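Local structure of beta-N-acetylhexosaminidase (Mycobacterium smegmatis, 4YYF) at residues Lys130-Arg144 / Glu184-Val198. The protein probably hydrolyses terminal non-reducing N-acetyl-D-hexosamine residues from N-acetyl-beta-D-hexosaminides, as a member of glycosyl hydrolase family 3. The protein carries 1 engineered substitution. Sequence-based numbering, arbitrary orientation.
Sequences KTADEVYGIALDRGR and EYAGAYARGLRDAGV. With ACT (acetate ion), chain E.
A139 sets its CB squarely over one face of the Y189 ring, 3.7 Å from the ring centroid and 7° off the normal, a CH-pi contact over the middle of the ring. V135 spreads its two methyls between the tyrosines: CG1 reaches the ring edge of Y189 at CD2, while CG2 meets the edge of Y185 at CD2, 3.6 Å away. Further along, G192 lets the backbones come together, and L140 CA makes a CA-H...O contact with G192 O at 3.4 Å. Beyond it, the A196 methyl lies against G143. The segments run roughly parallel, crossing at -34° with axes 7.0 Å apart at closest approach, as neighbouring outer helices do in the TIM-barrel-type domain of this family; L193 also rests on P200 of the barrel strand that follows. Y136, its CG anti to the backbone N (chi1 167°), drops as a knob among A188, R191, G192 and D195. A bend at chi3 turns the R191 guanidinium flat over one face of this ring, centres 4.3 Å apart, and Y136 OH donates to D195 OD2 in a very short hydrogen bond of 2.5 Å. At the N-terminal end Y185 OH donates to K130 O (2.7 Å) in the carbonyl plane, just before the T131-E134 capping box. On another flank, a water accepts from R142 NE and donates to Y189 OH, which also bonds Q120; R142, salt-bridged to E105, also donates from NH1 to an acetate, probably from the crystallisation liquor.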
# COMPACT_ATOMS: atom_id res chain seq x y z
N LYS A 130 -7.07 -6.54 -24.41
CA LYS A 130 -6.18 -7.67 -24.16
C LYS A 130 -6.90 -8.83 -23.47
O LYS A 130 -7.91 -8.63 -22.78
CB LYS A 130 -5.01 -7.24 -23.26
CG LYS A 130 -4.24 -6.03 -23.75
CD LYS A 130 -3.34 -6.39 -24.91
CE LYS A 130 -2.74 -5.13 -25.55
NZ LYS A 130 -1.87 -5.47 -26.71
N THR A 131 -6.38 -10.04 -23.64
CA THR A 131 -6.88 -11.17 -22.87
C THR A 131 -6.22 -11.12 -21.50
O THR A 131 -5.18 -10.46 -21.33
CB THR A 131 -6.51 -12.51 -23.51
OG1 THR A 131 -5.09 -12.66 -23.48
CG2 THR A 131 -7.01 -12.56 -24.95
N ALA A 132 -6.80 -11.82 -20.54
CA ALA A 132 -6.18 -11.93 -19.22
C ALA A 132 -4.77 -12.52 -19.29
O ALA A 132 -3.91 -12.13 -18.51
CB ALA A 132 -7.06 -12.74 -18.28
N ASP A 133 -4.52 -13.47 -20.20
CA ASP A 133 -3.18 -14.05 -20.31
C ASP A 133 -2.18 -13.02 -20.82
O ASP A 133 -1.01 -13.02 -20.41
CB ASP A 133 -3.17 -15.27 -21.22
CG ASP A 133 -3.86 -16.47 -20.60
OD1 ASP A 133 -4.02 -16.49 -19.36
OD2 ASP A 133 -4.23 -17.40 -21.35
N GLU A 134 -2.63 -12.16 -21.72
CA GLU A 134 -1.80 -11.06 -22.22
C GLU A 134 -1.48 -10.06 -21.11
O GLU A 134 -0.35 -9.55 -21.04
CB GLU A 134 -2.49 -10.35 -23.39
CG GLU A 134 -2.49 -11.17 -24.66
CD GLU A 134 -3.23 -10.51 -25.80
OE1 GLU A 134 -4.34 -10.00 -25.57
OE2 GLU A 134 -2.69 -10.48 -26.92
N VAL A 135 -2.45 -9.79 -20.25
CA VAL A 135 -2.23 -8.86 -19.13
C VAL A 135 -1.23 -9.46 -18.14
O VAL A 135 -0.36 -8.76 -17.61
CB VAL A 135 -3.57 -8.45 -18.43
CG1 VAL A 135 -3.30 -7.66 -17.15
CG2 VAL A 135 -4.43 -7.61 -19.38
N TYR A 136 -1.32 -10.78 -17.93
CA TYR A 136 -0.33 -11.46 -17.09
C TYR A 136 1.08 -11.20 -17.63
O TYR A 136 1.98 -10.82 -16.87
CB TYR A 136 -0.60 -12.97 -17.02
CG TYR A 136 0.58 -13.73 -16.44
CD1 TYR A 136 0.78 -13.77 -15.06
CD2 TYR A 136 1.49 -14.39 -17.26
CE1 TYR A 136 1.87 -14.46 -14.52
CE2 TYR A 136 2.58 -15.07 -16.73
CZ TYR A 136 2.76 -15.10 -15.36
OH TYR A 136 3.84 -15.77 -14.84
N GLY A 137 1.26 -11.39 -18.93
CA GLY A 137 2.56 -11.20 -19.57
C GLY A 137 3.05 -9.77 -19.49
O GLY A 137 4.24 -9.52 -19.32
N ILE A 138 2.14 -8.81 -19.63
CA ILE A 138 2.51 -7.41 -19.52
C ILE A 138 3.00 -7.09 -18.10
O ILE A 138 4.04 -6.43 -17.93
CB ILE A 138 1.33 -6.50 -19.88
CG1 ILE A 138 1.06 -6.57 -21.38
CG2 ILE A 138 1.62 -5.07 -19.47
CD1 ILE A 138 -0.22 -5.86 -21.82
N ALA A 139 2.27 -7.57 -17.10
CA ALA A 139 2.64 -7.34 -15.70
C ALA A 139 3.95 -8.02 -15.34
O ALA A 139 4.76 -7.47 -14.60
CB ALA A 139 1.52 -7.83 -14.77
N LEU A 140 4.15 -9.23 -15.85
CA LEU A 140 5.42 -9.94 -15.66
C LEU A 140 6.59 -9.15 -16.24
O LEU A 140 7.59 -8.94 -15.56
CB LEU A 140 5.36 -11.33 -16.32
CG LEU A 140 6.65 -12.16 -16.20
CD1 LEU A 140 7.05 -12.41 -14.74
CD2 LEU A 140 6.51 -13.48 -16.95
N ASP A 141 6.48 -8.74 -17.49
CA ASP A 141 7.53 -7.97 -18.14
C ASP A 141 7.85 -6.69 -17.39
O ASP A 141 9.01 -6.34 -17.18
CB ASP A 141 7.15 -7.62 -19.59
CG ASP A 141 7.24 -8.83 -20.52
OD1 ASP A 141 7.85 -9.85 -20.15
OD2 ASP A 141 6.69 -8.74 -21.65
N ARG A 142 6.81 -5.97 -16.97
CA ARG A 142 7.02 -4.71 -16.26
C ARG A 142 7.54 -4.91 -14.84
O ARG A 142 8.35 -4.13 -14.36
CB ARG A 142 5.76 -3.85 -16.29
CG ARG A 142 5.47 -3.35 -17.70
CD ARG A 142 4.13 -2.64 -17.78
NE ARG A 142 4.15 -1.29 -17.20
CZ ARG A 142 4.70 -0.24 -17.80
NH1 ARG A 142 5.32 -0.38 -18.96
NH2 ARG A 142 4.63 0.97 -17.24
N GLY A 143 7.08 -5.96 -14.19
CA GLY A 143 7.62 -6.35 -12.90
C GLY A 143 9.13 -6.59 -12.93
O GLY A 143 9.85 -6.16 -12.04
N ARG A 144 9.60 -7.29 -13.96
CA ARG A 144 11.04 -7.54 -14.08
C ARG A 144 11.77 -6.23 -14.28
O ARG A 144 12.85 -6.03 -13.74
CB ARG A 144 11.32 -8.50 -15.23
CG ARG A 144 10.91 -9.93 -14.92
CD ARG A 144 10.91 -10.81 -16.15
NE ARG A 144 10.55 -12.19 -15.82
CZ ARG A 144 10.23 -13.12 -16.71
NH1 ARG A 144 10.22 -12.81 -18.00
NH2 ARG A 144 9.92 -14.35 -16.31
N GLU A 184 -10.65 -11.41 -12.72
CA GLU A 184 -9.84 -12.02 -13.76
C GLU A 184 -8.63 -11.17 -14.13
O GLU A 184 -7.50 -11.66 -14.13
CB GLU A 184 -10.68 -12.30 -15.01
CG GLU A 184 -9.99 -13.20 -16.01
CD GLU A 184 -10.74 -13.31 -17.31
OE1 GLU A 184 -11.76 -12.60 -17.48
OE2 GLU A 184 -10.31 -14.12 -18.17
N TYR A 185 -8.85 -9.90 -14.44
CA TYR A 185 -7.78 -9.06 -14.96
C TYR A 185 -6.81 -8.56 -13.88
O TYR A 185 -5.58 -8.64 -14.05
CB TYR A 185 -8.34 -7.90 -15.80
CG TYR A 185 -8.72 -8.35 -17.19
CD1 TYR A 185 -9.92 -9.01 -17.43
CD2 TYR A 185 -7.86 -8.13 -18.26
CE1 TYR A 185 -10.26 -9.43 -18.70
CE2 TYR A 185 -8.19 -8.55 -19.54
CZ TYR A 185 -9.39 -9.19 -19.75
OH TYR A 185 -9.71 -9.60 -21.02
N ALA A 186 -7.33 -8.05 -12.77
CA ALA A 186 -6.43 -7.65 -11.69
C ALA A 186 -5.69 -8.88 -11.15
O ALA A 186 -4.52 -8.80 -10.75
CB ALA A 186 -7.18 -6.96 -10.57
N GLY A 187 -6.38 -10.01 -11.10
CA GLY A 187 -5.74 -11.25 -10.66
C GLY A 187 -4.55 -11.60 -11.53
O GLY A 187 -3.48 -12.00 -11.03
N ALA A 188 -4.72 -11.43 -12.83
CA ALA A 188 -3.65 -11.69 -13.79
C ALA A 188 -2.52 -10.70 -13.58
O ALA A 188 -1.34 -11.08 -13.63
CB ALA A 188 -4.18 -11.60 -15.24
N TYR A 189 -2.88 -9.44 -13.34
CA TYR A 189 -1.87 -8.40 -13.17
C TYR A 189 -1.06 -8.69 -11.90
O TYR A 189 0.16 -8.56 -11.88
CB TYR A 189 -2.49 -6.99 -13.14
CG TYR A 189 -1.51 -5.91 -13.57
CD1 TYR A 189 -0.56 -5.41 -12.69
CD2 TYR A 189 -1.52 -5.41 -14.87
CE1 TYR A 189 0.37 -4.43 -13.10
CE2 TYR A 189 -0.60 -4.42 -15.28
CZ TYR A 189 0.33 -3.95 -14.39
OH TYR A 189 1.24 -2.99 -14.78
N ALA A 190 -1.76 -9.07 -10.83
CA ALA A 190 -1.08 -9.36 -9.56
C ALA A 190 -0.16 -10.57 -9.72
O ALA A 190 0.95 -10.59 -9.18
CB ALA A 190 -2.10 -9.58 -8.43
N ARG A 191 -0.63 -11.56 -10.47
CA ARG A 191 0.12 -12.80 -10.66
C ARG A 191 1.42 -12.52 -11.43
O ARG A 191 2.46 -13.11 -11.14
CB ARG A 191 -0.77 -13.84 -11.36
CG ARG A 191 -0.18 -15.24 -11.45
CD ARG A 191 -1.23 -16.29 -11.85
NE ARG A 191 -2.11 -15.83 -12.92
CZ ARG A 191 -1.94 -16.10 -14.22
NH1 ARG A 191 -0.91 -16.84 -14.62
NH2 ARG A 191 -2.80 -15.63 -15.11
N GLY A 192 1.34 -11.62 -12.41
CA GLY A 192 2.50 -11.23 -13.20
C GLY A 192 3.53 -10.53 -12.35
O GLY A 192 4.72 -10.85 -12.42
N LEU A 193 3.09 -9.60 -11.52
CA LEU A 193 4.00 -8.90 -10.61
C LEU A 193 4.65 -9.88 -9.65
O LEU A 193 5.86 -9.87 -9.46
CB LEU A 193 3.24 -7.84 -9.80
CG LEU A 193 2.73 -6.61 -10.56
CD1 LEU A 193 1.99 -5.70 -9.59
CD2 LEU A 193 3.87 -5.85 -11.23
N ARG A 194 3.82 -10.73 -9.05
CA ARG A 194 4.26 -11.76 -8.11
C ARG A 194 5.30 -12.68 -8.75
O ARG A 194 6.33 -13.01 -8.13
CB ARG A 194 3.03 -12.57 -7.62
CG ARG A 194 3.29 -13.82 -6.81
CD ARG A 194 1.93 -14.45 -6.34
NE ARG A 194 1.09 -13.39 -5.79
CZ ARG A 194 -0.10 -13.03 -6.26
NH1 ARG A 194 -0.73 -12.01 -5.70
NH2 ARG A 194 -0.67 -13.68 -7.27
N ASP A 195 5.05 -13.12 -9.97
CA ASP A 195 6.01 -14.02 -10.64
C ASP A 195 7.33 -13.32 -11.00
O ASP A 195 8.35 -13.98 -11.20
CB ASP A 195 5.38 -14.69 -11.87
CG ASP A 195 4.32 -15.73 -11.51
OD1 ASP A 195 4.23 -16.09 -10.32
OD2 ASP A 195 3.58 -16.18 -12.41
N ALA A 196 7.30 -12.00 -11.09
CA ALA A 196 8.52 -11.21 -11.26
C ALA A 196 9.25 -11.04 -9.92
O ALA A 196 10.42 -10.62 -9.89
CB ALA A 196 8.20 -9.83 -11.85
N GLY A 197 8.58 -11.35 -8.82
CA GLY A 197 9.17 -11.20 -7.50
C GLY A 197 8.89 -9.86 -6.86
O GLY A 197 9.52 -9.48 -5.87
N VAL A 198 7.91 -9.14 -7.42
CA VAL A 198 7.46 -7.87 -6.87
C VAL A 198 6.26 -8.18 -5.99
O VAL A 198 5.43 -8.99 -6.38
CB VAL A 198 7.02 -6.89 -7.99
CG1 VAL A 198 6.40 -5.61 -7.41
CG2 VAL A 198 8.20 -6.54 -8.89
C ACT E . 5.92 -3.55 -20.99
O ACT E . 7.13 -3.84 -20.83
OXT ACT E . 5.65 -2.33 -20.92
CH3 ACT E . 4.88 -4.60 -21.22
O HOH W 1 -9.09 -13.21 -20.87
O HOH W 2 2.60 -0.60 -15.00
O HOH W 3 9.26 -15.25 -13.65